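Local coordinates for DUF7790 domain-containing protein (Leptospira interrogans serogroup Icterohaemorrhagiae serovar copenhageni, PDB 6ULO) that is of unknown function but has a DUF7790 domain assigned to a Rossmann-like clan and is probably held in a membrane by a transmembrane helix, at residues Phe92-Ile95 with Val96-Ala99; Cys279-Ile283 with Ser284-Lys288. All coordinates share one frame; numbering follows the deposited sequence.

Two places where a polypeptide enters a helix from a strand are compared here, and both are local contacts within continuous chain. Following the chain from the N terminus, interaction 1 comes first: strand 86-91 runs out through residues 92-93 into helix 94-109, and the first helical turn is closed. Much later, interaction 2 marks the end of strand 277-282 and the start of helix 283-291. The two follow in series, neither nested nor crossed, with centres about 27 Å apart on opposite sides of the chain's centre. Both feeding strands belong to one mixed sheet, 86-91 next to one outermost strand and 277-282 antiparallel to 249-255, which ends the parallel run begun by 191-195.

Interaction 1: residues Phe92-Ile95 with Val96-Ala99; sequences FTQI and VVHA
Gln94 and His98, one helical turn apart, carry the side-chain part of this i to i+4 contact, tentatively, since it holds for one of two modelled conformers of Gln94. In that conformer CG lies anti to the backbone N (chi1 -167°), and a bend at chi2 brings the amide forward toward His98. OE1 then sits above the middle of one imidazole face, 2.9 Å from its plane. Although Gln94 OE1 is 3.0 Å from His98 NE2, the oxygen stands over the ring where no N-H points, and this is a face contact without a hydrogen bond. Amide and ring planes are inclined by 39°. Apolar contact is modest: Ile95 CG2 lies 4.2 Å from Val96 CG2.

Backbone bonds close the first turn of the helix, which Thr93 precedes as N-cap residue without a capping bond from its side chain. Thr93 O receives Val97 N at 3.3 Å and, weakly, Val96 N at 3.0 Å. The next bonds are shorter, His98 N to Gln94 O at 2.9 Å and Ala99 N to Ile95 O at 2.8 Å.

Following a parallel strand, this turn is consistent with a Rossmann-like beta-alpha unit. Asp41 accepts a bond from Ile95 N. The helix packs against helix 139-166, through Ile95 and Ala99 on Val145 and His98 edge-to-face with Tyr142, and against strand 191-195, through Val97 on Pro193.

Interaction 2: residues Cys279-Ile283 with Ser284-Lys288; sequences CVQKI and SNFQK
Gln281, near the end of its strand, reaches across to Asn285 in the first turn of the following helix. Its NE2 donates to Asn285 OD1 at 2.7 Å, with a nearly straight N-H...O angle of 169°. The acceptor lies close to the amide plane of Gln281 and the donor lies in the carbonyl plane of Asn285, although the two amide planes are turned 57° from each other. The extended Gln281 chain, CG anti to the backbone N, carries the amide this far. Its other branch approaches the Phe286 ring obliquely, Gln281 OE1 coming to 3.5 Å from Phe286 CD1.

Backbone bonds hold the first turn from which Asn285 and Phe286 project. Phe286 N donates to Lys282 O, the carbonyl of the N-cap residue, at 2.9 Å, and Gln287 N to Ile283 O at 2.8 Å.

A second shell fixes both amides: Gln281 OE1 accepts a bond from Arg253, which also makes a cation-pi contact with Phe286, and Asn285 ND2 donates to Lys320 O. Lys282 turns its ammonium group away, to a salt bridge with Glu247.

This strand-to-helix junction, tied by a strand-end glutamine to a first-turn asparagine, sets strand 279-282 and helix 284-288 almost perpendicular, at 85°. The strand lies between 249-255 and 315-318 in the mixed sheet. Ile283 and Phe286 pack on Val251 of the former, Phe286 also touching Phe236 and Ile240 of helix 234-241, and Asn285 rests on Val318 of the latter.

Interaction 1: residues Phe92-Ile95 with Val96-Ala99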
# COMPACT_ATOMS: atom_id res chain seq x y z
N PHE A 92 9.53 -5.76 -0.16
CA PHE A 92 10.75 -6.54 -0.12
C PHE A 92 11.33 -6.82 -1.49
O PHE A 92 12.40 -7.43 -1.57
CB PHE A 92 10.51 -7.86 0.64
CG PHE A 92 11.76 -8.56 1.07
CD1 PHE A 92 12.70 -7.92 1.84
CD2 PHE A 92 11.97 -9.89 0.73
CE1 PHE A 92 13.86 -8.59 2.26
CE2 PHE A 92 13.11 -10.56 1.14
CZ PHE A 92 14.04 -9.90 1.91
N THR A 93 10.65 -6.42 -2.56
CA THR A 93 11.16 -6.64 -3.91
C THR A 93 11.66 -5.31 -4.47
O THR A 93 10.92 -4.31 -4.47
CB THR A 93 10.07 -7.25 -4.82
OG1 THR A 93 9.60 -8.49 -4.24
CG2 THR A 93 10.64 -7.55 -6.19
N GLN A 94 12.91 -5.29 -4.95
CA GLN A 94 13.51 -4.03 -5.37
C GLN A 94 12.72 -3.36 -6.48
O GLN A 94 12.59 -2.12 -6.49
CB GLN A 94 14.97 -4.24 -5.77
CG GLN A 94 15.73 -2.95 -5.90
CD GLN A 94 15.61 -2.04 -4.68
OE1 GLN A 94 14.96 -1.00 -4.72
NE2 GLN A 94 16.22 -2.45 -3.57
N ILE A 95 12.15 -4.15 -7.41
CA ILE A 95 11.44 -3.52 -8.51
C ILE A 95 10.24 -2.73 -8.01
O ILE A 95 9.90 -1.70 -8.59
CB ILE A 95 11.07 -4.52 -9.63
CG1 ILE A 95 10.78 -3.75 -10.94
CG2 ILE A 95 9.83 -5.38 -9.26
CD1 ILE A 95 10.47 -4.66 -12.14
N VAL A 96 9.58 -3.22 -6.95
CA VAL A 96 8.42 -2.51 -6.42
C VAL A 96 8.85 -1.19 -5.78
O VAL A 96 8.25 -0.15 -6.02
CB VAL A 96 7.68 -3.42 -5.42
CG1 VAL A 96 6.61 -2.64 -4.69
CG2 VAL A 96 7.08 -4.63 -6.11
N VAL A 97 9.93 -1.22 -4.99
CA VAL A 97 10.43 -0.02 -4.33
C VAL A 97 10.82 1.01 -5.38
O VAL A 97 10.44 2.19 -5.29
CB VAL A 97 11.59 -0.35 -3.36
CG1 VAL A 97 12.11 0.93 -2.70
CG2 VAL A 97 11.13 -1.37 -2.29
N HIS A 98 11.51 0.57 -6.43
CA HIS A 98 11.96 1.51 -7.45
C HIS A 98 10.82 2.01 -8.32
O HIS A 98 10.80 3.19 -8.67
CB HIS A 98 13.03 0.84 -8.30
CG HIS A 98 14.35 0.81 -7.62
ND1 HIS A 98 15.38 -0.02 -8.01
CD2 HIS A 98 14.82 1.55 -6.59
CE1 HIS A 98 16.43 0.22 -7.25
NE2 HIS A 98 16.12 1.17 -6.38
N ALA A 99 9.85 1.14 -8.67
CA ALA A 99 8.72 1.62 -9.46
C ALA A 99 7.92 2.63 -8.65
O ALA A 99 7.43 3.62 -9.21
CB ALA A 99 7.85 0.45 -9.94

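Interaction 2: residues Cys279-Ile283 with Ser284-Lys288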
# COMPACT_ATOMS: atom_id res chain seq x y z
N CYS A 279 -10.86 -8.09 3.31
CA CYS A 279 -11.02 -8.21 4.75
C CYS A 279 -10.42 -6.99 5.44
O CYS A 279 -9.29 -6.57 5.13
CB CYS A 279 -10.36 -9.49 5.22
SG CYS A 279 -10.43 -9.79 7.00
N VAL A 280 -11.17 -6.42 6.38
CA VAL A 280 -10.63 -5.39 7.28
C VAL A 280 -10.71 -5.91 8.72
O VAL A 280 -11.51 -6.79 9.05
CB VAL A 280 -11.34 -4.03 7.12
CG1 VAL A 280 -11.15 -3.54 5.73
CG2 VAL A 280 -12.81 -4.14 7.47
N GLN A 281 -9.89 -5.32 9.58
CA GLN A 281 -9.77 -5.78 10.96
C GLN A 281 -9.08 -4.68 11.73
O GLN A 281 -8.03 -4.19 11.29
CB GLN A 281 -8.90 -7.05 11.01
CG GLN A 281 -8.57 -7.55 12.40
CD GLN A 281 -7.79 -8.86 12.38
OE1 GLN A 281 -7.18 -9.23 11.35
NE2 GLN A 281 -7.80 -9.57 13.51
N LYS A 282 -9.61 -4.28 12.87
CA LYS A 282 -8.88 -3.27 13.64
C LYS A 282 -7.48 -3.77 13.98
O LYS A 282 -7.30 -4.94 14.33
CB LYS A 282 -9.65 -2.91 14.92
CG LYS A 282 -10.83 -1.95 14.68
CD LYS A 282 -11.53 -1.56 15.96
CE LYS A 282 -12.54 -0.44 15.72
NZ LYS A 282 -13.27 -0.07 16.95
N ILE A 283 -6.48 -2.89 13.86
CA ILE A 283 -5.11 -3.33 14.20
C ILE A 283 -5.02 -3.78 15.65
O ILE A 283 -4.34 -4.76 15.96
CB ILE A 283 -4.06 -2.25 13.88
CG1 ILE A 283 -4.16 -1.77 12.44
CG2 ILE A 283 -2.69 -2.82 14.09
CD1 ILE A 283 -3.13 -0.71 12.07
N SER A 284 -5.75 -3.12 16.55
CA SER A 284 -5.76 -3.58 17.95
C SER A 284 -6.30 -5.00 18.06
O SER A 284 -5.79 -5.80 18.86
CB SER A 284 -6.61 -2.64 18.80
OG SER A 284 -7.95 -2.66 18.34
N ASN A 285 -7.35 -5.32 17.30
CA ASN A 285 -7.88 -6.68 17.28
C ASN A 285 -6.85 -7.65 16.72
O ASN A 285 -6.60 -8.72 17.30
CB ASN A 285 -9.19 -6.69 16.46
CG ASN A 285 -9.83 -8.08 16.37
OD1 ASN A 285 -9.33 -8.94 15.66
ND2 ASN A 285 -10.95 -8.29 17.08
N PHE A 286 -6.19 -7.27 15.64
CA PHE A 286 -5.16 -8.12 15.05
C PHE A 286 -4.03 -8.38 16.04
O PHE A 286 -3.52 -9.49 16.11
CB PHE A 286 -4.65 -7.45 13.78
CG PHE A 286 -3.70 -8.28 12.95
CD1 PHE A 286 -3.95 -9.64 12.71
CD2 PHE A 286 -2.58 -7.69 12.36
CE1 PHE A 286 -3.11 -10.38 11.89
CE2 PHE A 286 -1.73 -8.43 11.53
CZ PHE A 286 -2.00 -9.78 11.29
N GLN A 287 -3.65 -7.37 16.83
CA GLN A 287 -2.61 -7.55 17.84
C GLN A 287 -3.01 -8.60 18.88
O GLN A 287 -2.16 -9.37 19.33
CB GLN A 287 -2.29 -6.21 18.50
CG GLN A 287 -1.57 -5.26 17.55
CD GLN A 287 -1.48 -3.84 18.12
OE1 GLN A 287 -2.32 -3.47 18.92
NE2 GLN A 287 -0.47 -3.08 17.72
N LYS A 288 -4.31 -8.68 19.23
CA LYS A 288 -4.78 -9.76 20.09
C LYS A 288 -4.57 -11.12 19.44
O LYS A 288 -4.08 -12.07 20.08
CB LYS A 288 -6.26 -9.59 20.44
CG LYS A 288 -6.64 -8.32 21.18
CD LYS A 288 -8.17 -8.27 21.36
CE LYS A 288 -8.60 -7.14 22.26
NZ LYS A 288 -8.11 -7.28 23.67